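Long-range contact in hypothetical protein CG14615-PA (PDB 1SQH), which is of unknown function but carries acetyltransferase-related domains and may act as a glycine N-acyltransferase: residues L24-H35 with S92-P100. Residues are numbered along the deposited sequence; the frame is centred on the assembly and turned at random.
Sequences LYKVKFGIRNFH and SVSFFSWQP
Tyr25 and His35, on helices 15-29 and 34-51, face the end of strand 91-96 and the loop that follows, with no hydrogen bond across; the backbones come closest at His35 and Phe96, CA atoms 7.9 Å apart. The indole of Trp98 reaches helix 15-29 and turns the edge of its six-membered ring onto the face of Tyr25, an edge-to-face pair with planes at 68° and Trp98 CZ3 3.6 Å from Tyr25 CZ. Over an indole face runs Lys28, bent at chi2 (76°), which lays CE above the five-membered ring and puts NZ 4.1 Å from its centroid, a cation-pi contact. A long lysine suits this exposed border, its methylenes packing while the ammonium stays near the pi cloud. Phe29 completes the aromatic cluster, CE2 3.5 Å from Trp98 CE3. The cluster ties helix 15-29 to the loop leaving strand 91-96, within the DUF5645 region of the acetyltransferase clan. An alanine in place of Trp98 would probably leave Lys28 without its pi partner and the Tyr25 face without its edge. Helix 34-51 meets the strand through His35, whose flat ring takes Phe96 CB over its face, a CH-pi contact (3.8 Å to the centroid); the Phe96 ring edge, at CD2, meets Tyr25 OH. That hydroxyl hydrogen-bonds Gly80 O, and His35 ND1 pairs with Tyr82 OH.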
loop_
_atom_site.group_PDB
_atom_site.type_symbol
_atom_site.label_atom_id
_atom_site.label_comp_id
_atom_site.label_asym_id
_atom_site.label_seq_id
_atom_site.Cartn_x
_atom_site.Cartn_y
_atom_site.Cartn_z
ATOM N N LEU A 24 9.035 -16.515 -4.891
ATOM C CA LEU A 24 8.818 -17.457 -3.804
ATOM C C LEU A 24 7.415 -17.262 -3.274
ATOM O O LEU A 24 6.687 -18.228 -3.041
ATOM C CB LEU A 24 9.785 -17.216 -2.660
ATOM C CG LEU A 24 11.160 -17.846 -2.715
ATOM C CD1 LEU A 24 11.856 -17.527 -1.395
ATOM C CD2 LEU A 24 11.047 -19.352 -2.923
ATOM N N TYR A 25 7.040 -16.006 -3.062
ATOM C CA TYR A 25 5.706 -15.740 -2.568
ATOM C C TYR A 25 4.703 -16.083 -3.654
ATOM O O TYR A 25 3.636 -16.632 -3.366
ATOM C CB TYR A 25 5.562 -14.284 -2.113
ATOM C CG TYR A 25 6.036 -14.064 -0.689
ATOM C CD1 TYR A 25 7.397 -14.008 -0.380
ATOM C CD2 TYR A 25 5.125 -13.989 0.360
ATOM C CE1 TYR A 25 7.835 -13.889 0.951
ATOM C CE2 TYR A 25 5.549 -13.869 1.681
ATOM C CZ TYR A 25 6.901 -13.823 1.976
ATOM O OH TYR A 25 7.309 -13.738 3.297
ATOM N N LYS A 26 5.046 -15.797 -4.906
ATOM C CA LYS A 26 4.138 -16.122 -6.006
ATOM C C LYS A 26 3.818 -17.619 -5.999
ATOM O O LYS A 26 2.655 -18.018 -6.073
ATOM C CB LYS A 26 4.755 -15.728 -7.353
ATOM C CG LYS A 26 3.776 -15.802 -8.529
ATOM C CD LYS A 26 4.314 -15.057 -9.750
ATOM C CE LYS A 26 3.351 -15.141 -10.926
ATOM N NZ LYS A 26 3.808 -14.340 -12.098
ATOM N N VAL A 27 4.850 -18.447 -5.886
ATOM C CA VAL A 27 4.654 -19.896 -5.868
ATOM C C VAL A 27 3.936 -20.347 -4.591
ATOM O O VAL A 27 2.923 -21.049 -4.643
ATOM C CB VAL A 27 6.014 -20.648 -5.959
ATOM C CG1 VAL A 27 5.786 -22.161 -5.897
ATOM C CG2 VAL A 27 6.744 -20.263 -7.237
ATOM N N LYS A 28 4.468 -19.935 -3.444
ATOM C CA LYS A 28 3.908 -20.311 -2.145
ATOM C C LYS A 28 2.450 -19.936 -1.867
ATOM O O LYS A 28 1.677 -20.764 -1.368
ATOM C CB LYS A 28 4.768 -19.722 -1.031
ATOM C CG LYS A 28 4.279 -20.054 0.366
ATOM C CD LYS A 28 4.620 -21.492 0.715
ATOM C CE LYS A 28 4.344 -21.787 2.173
ATOM N NZ LYS A 28 4.767 -23.177 2.527
ATOM N N PHE A 29 2.060 -18.701 -2.173
ATOM C CA PHE A 29 0.700 -18.269 -1.873
ATOM C C PHE A 29 -0.200 -17.913 -3.033
ATOM O O PHE A 29 -1.410 -17.776 -2.845
ATOM C CB PHE A 29 0.730 -17.072 -0.929
ATOM C CG PHE A 29 1.349 -17.369 0.403
ATOM C CD1 PHE A 29 0.764 -18.293 1.265
ATOM C CD2 PHE A 29 2.503 -16.698 0.813
ATOM C CE1 PHE A 29 1.317 -18.540 2.527
ATOM C CE2 PHE A 29 3.061 -16.937 2.072
ATOM C CZ PHE A 29 2.468 -17.860 2.931
ATOM N N GLY A 30 0.367 -17.735 -4.220
ATOM C CA GLY A 30 -0.475 -17.381 -5.346
ATOM C C GLY A 30 -0.573 -15.886 -5.596
ATOM O O GLY A 30 -0.203 -15.058 -4.760
ATOM N N ILE A 31 -1.102 -15.555 -6.763
ATOM C CA ILE A 31 -1.271 -14.187 -7.230
ATOM C C ILE A 31 -2.160 -13.236 -6.394
ATOM O O ILE A 31 -2.162 -12.018 -6.623
ATOM C CB ILE A 31 -1.795 -14.248 -8.693
ATOM C CG1 ILE A 31 -1.004 -13.295 -9.564
ATOM C CG2 ILE A 31 -3.293 -13.989 -8.748
ATOM C CD1 ILE A 31 0.404 -13.792 -9.821
ATOM N N ARG A 32 -2.911 -13.769 -5.434
ATOM C CA ARG A 32 -3.802 -12.923 -4.625
ATOM C C ARG A 32 -3.204 -12.493 -3.299
ATOM O O ARG A 32 -3.795 -11.698 -2.570
ATOM C CB ARG A 32 -5.115 -13.642 -4.320
ATOM C CG ARG A 32 -6.053 -13.839 -5.480
ATOM C CD ARG A 32 -7.110 -14.833 -5.058
ATOM N NE ARG A 32 -8.314 -14.789 -5.870
ATOM C CZ ARG A 32 -9.518 -14.513 -5.382
ATOM N NH1 ARG A 32 -9.676 -14.252 -4.085
ATOM N NH2 ARG A 32 -10.571 -14.512 -6.185
ATOM N N ASN A 33 -2.038 -13.031 -2.989
ATOM C CA ASN A 33 -1.353 -12.733 -1.737
ATOM C C ASN A 33 -0.813 -11.295 -1.675
ATOM O O ASN A 33 -0.139 -10.829 -2.593
ATOM C CB ASN A 33 -0.238 -13.755 -1.549
ATOM C CG ASN A 33 0.568 -13.498 -0.320
ATOM O OD1 ASN A 33 1.548 -12.745 -0.354
ATOM N ND2 ASN A 33 0.159 -14.110 0.793
ATOM N N PHE A 34 -1.101 -10.596 -0.580
ATOM C CA PHE A 34 -0.676 -9.211 -0.429
ATOM C C PHE A 34 0.823 -8.944 -0.343
ATOM O O PHE A 34 1.281 -7.854 -0.708
ATOM C CB PHE A 34 -1.392 -8.588 0.764
ATOM C CG PHE A 34 -2.805 -8.181 0.463
ATOM C CD1 PHE A 34 -3.092 -6.886 0.032
ATOM C CD2 PHE A 34 -3.844 -9.098 0.571
ATOM C CE1 PHE A 34 -4.402 -6.506 -0.288
ATOM C CE2 PHE A 34 -5.154 -8.734 0.256
ATOM C CZ PHE A 34 -5.435 -7.439 -0.173
ATOM N N HIS A 35 1.595 -9.906 0.145
ATOM C CA HIS A 35 3.027 -9.699 0.211
ATOM C C HIS A 35 3.564 -9.853 -1.192
ATOM O O HIS A 35 4.499 -9.149 -1.592
ATOM C CB HIS A 35 3.671 -10.679 1.190
ATOM C CG HIS A 35 3.408 -10.315 2.616
ATOM N ND1 HIS A 35 4.066 -9.280 3.247
ATOM C CD2 HIS A 35 2.454 -10.739 3.478
ATOM C CE1 HIS A 35 3.523 -9.080 4.435
ATOM N NE2 HIS A 35 2.541 -9.949 4.599
ATOM N N SER A 92 8.300 3.283 7.406
ATOM C CA SER A 92 7.242 2.285 7.351
ATOM C C SER A 92 7.909 0.924 7.243
ATOM O O SER A 92 8.840 0.745 6.453
ATOM C CB SER A 92 6.338 2.529 6.144
ATOM O OG SER A 92 5.612 3.735 6.303
ATOM N N VAL A 93 7.436 -0.022 8.048
ATOM C CA VAL A 93 7.998 -1.363 8.063
ATOM C C VAL A 93 6.969 -2.428 7.712
ATOM O O VAL A 93 5.827 -2.397 8.176
ATOM C CB VAL A 93 8.591 -1.717 9.463
ATOM C CG1 VAL A 93 9.291 -3.061 9.411
ATOM C CG2 VAL A 93 9.564 -0.641 9.915
ATOM N N SER A 94 7.388 -3.359 6.867
ATOM C CA SER A 94 6.555 -4.486 6.462
ATOM C C SER A 94 7.403 -5.722 6.709
ATOM O O SER A 94 8.626 -5.668 6.585
ATOM C CB SER A 94 6.196 -4.415 4.973
ATOM O OG SER A 94 5.471 -5.572 4.584
ATOM N N PHE A 95 6.766 -6.830 7.060
ATOM C CA PHE A 95 7.507 -8.056 7.305
ATOM C C PHE A 95 6.610 -9.286 7.320
ATOM O O PHE A 95 5.410 -9.200 7.583
ATOM C CB PHE A 95 8.264 -7.956 8.631
ATOM C CG PHE A 95 7.376 -7.710 9.819
ATOM C CD1 PHE A 95 6.677 -8.754 10.416
ATOM C CD2 PHE A 95 7.218 -6.422 10.327
ATOM C CE1 PHE A 95 5.837 -8.520 11.513
ATOM C CE2 PHE A 95 6.382 -6.181 11.420
ATOM C CZ PHE A 95 5.691 -7.233 12.008
ATOM N N PHE A 96 7.217 -10.431 7.028
ATOM C CA PHE A 96 6.513 -11.697 7.022
ATOM C C PHE A 96 7.500 -12.848 7.004
ATOM O O PHE A 96 8.684 -12.672 6.746
ATOM C CB PHE A 96 5.594 -11.838 5.800
ATOM C CG PHE A 96 4.532 -12.887 5.980
ATOM C CD1 PHE A 96 3.382 -12.600 6.713
ATOM C CD2 PHE A 96 4.723 -14.190 5.514
ATOM C CE1 PHE A 96 2.431 -13.590 6.986
ATOM C CE2 PHE A 96 3.788 -15.195 5.777
ATOM C CZ PHE A 96 2.638 -14.893 6.518
ATOM N N SER A 97 6.978 -14.028 7.291
ATOM C CA SER A 97 7.734 -15.268 7.281
ATOM C C SER A 97 6.695 -16.338 7.538
ATOM O O SER A 97 5.709 -16.085 8.234
ATOM C CB SER A 97 8.790 -15.305 8.390
ATOM O OG SER A 97 9.443 -16.569 8.377
ATOM N N TRP A 98 6.889 -17.521 6.972
ATOM C CA TRP A 98 5.923 -18.578 7.195
ATOM C C TRP A 98 6.489 -19.742 7.987
ATOM O O TRP A 98 6.021 -20.870 7.861
ATOM C CB TRP A 98 5.322 -19.055 5.864
ATOM C CG TRP A 98 6.291 -19.596 4.851
ATOM C CD1 TRP A 98 6.926 -20.800 4.881
ATOM C CD2 TRP A 98 6.678 -18.966 3.625
ATOM N NE1 TRP A 98 7.684 -20.966 3.747
ATOM C CE2 TRP A 98 7.550 -19.854 2.959
ATOM C CE3 TRP A 98 6.368 -17.735 3.022
ATOM C CZ2 TRP A 98 8.121 -19.552 1.715
ATOM C CZ3 TRP A 98 6.937 -17.436 1.779
ATOM C CH2 TRP A 98 7.805 -18.346 1.143
ATOM N N GLN A 99 7.492 -19.462 8.812
ATOM C CA GLN A 99 8.083 -20.496 9.644
ATOM C C GLN A 99 6.958 -20.979 10.565
ATOM O O GLN A 99 6.394 -20.198 11.328
ATOM C CB GLN A 99 9.250 -19.926 10.452
ATOM C CG GLN A 99 10.139 -20.997 11.058
ATOM C CD GLN A 99 11.399 -20.431 11.674
ATOM O OE1 GLN A 99 12.283 -21.178 12.073
ATOM N NE2 GLN A 99 11.487 -19.103 11.758
ATOM N N PRO A 100 6.616 -22.275 10.487
ATOM C CA PRO A 100 5.576 -23.004 11.227
ATOM C C PRO A 100 5.417 -22.900 12.743
ATOM O O PRO A 100 4.388 -23.328 13.271
ATOM C CB PRO A 100 5.801 -24.451 10.788
ATOM C CG PRO A 100 6.300 -24.297 9.394
ATOM C CD PRO A 100 7.312 -23.186 9.562
#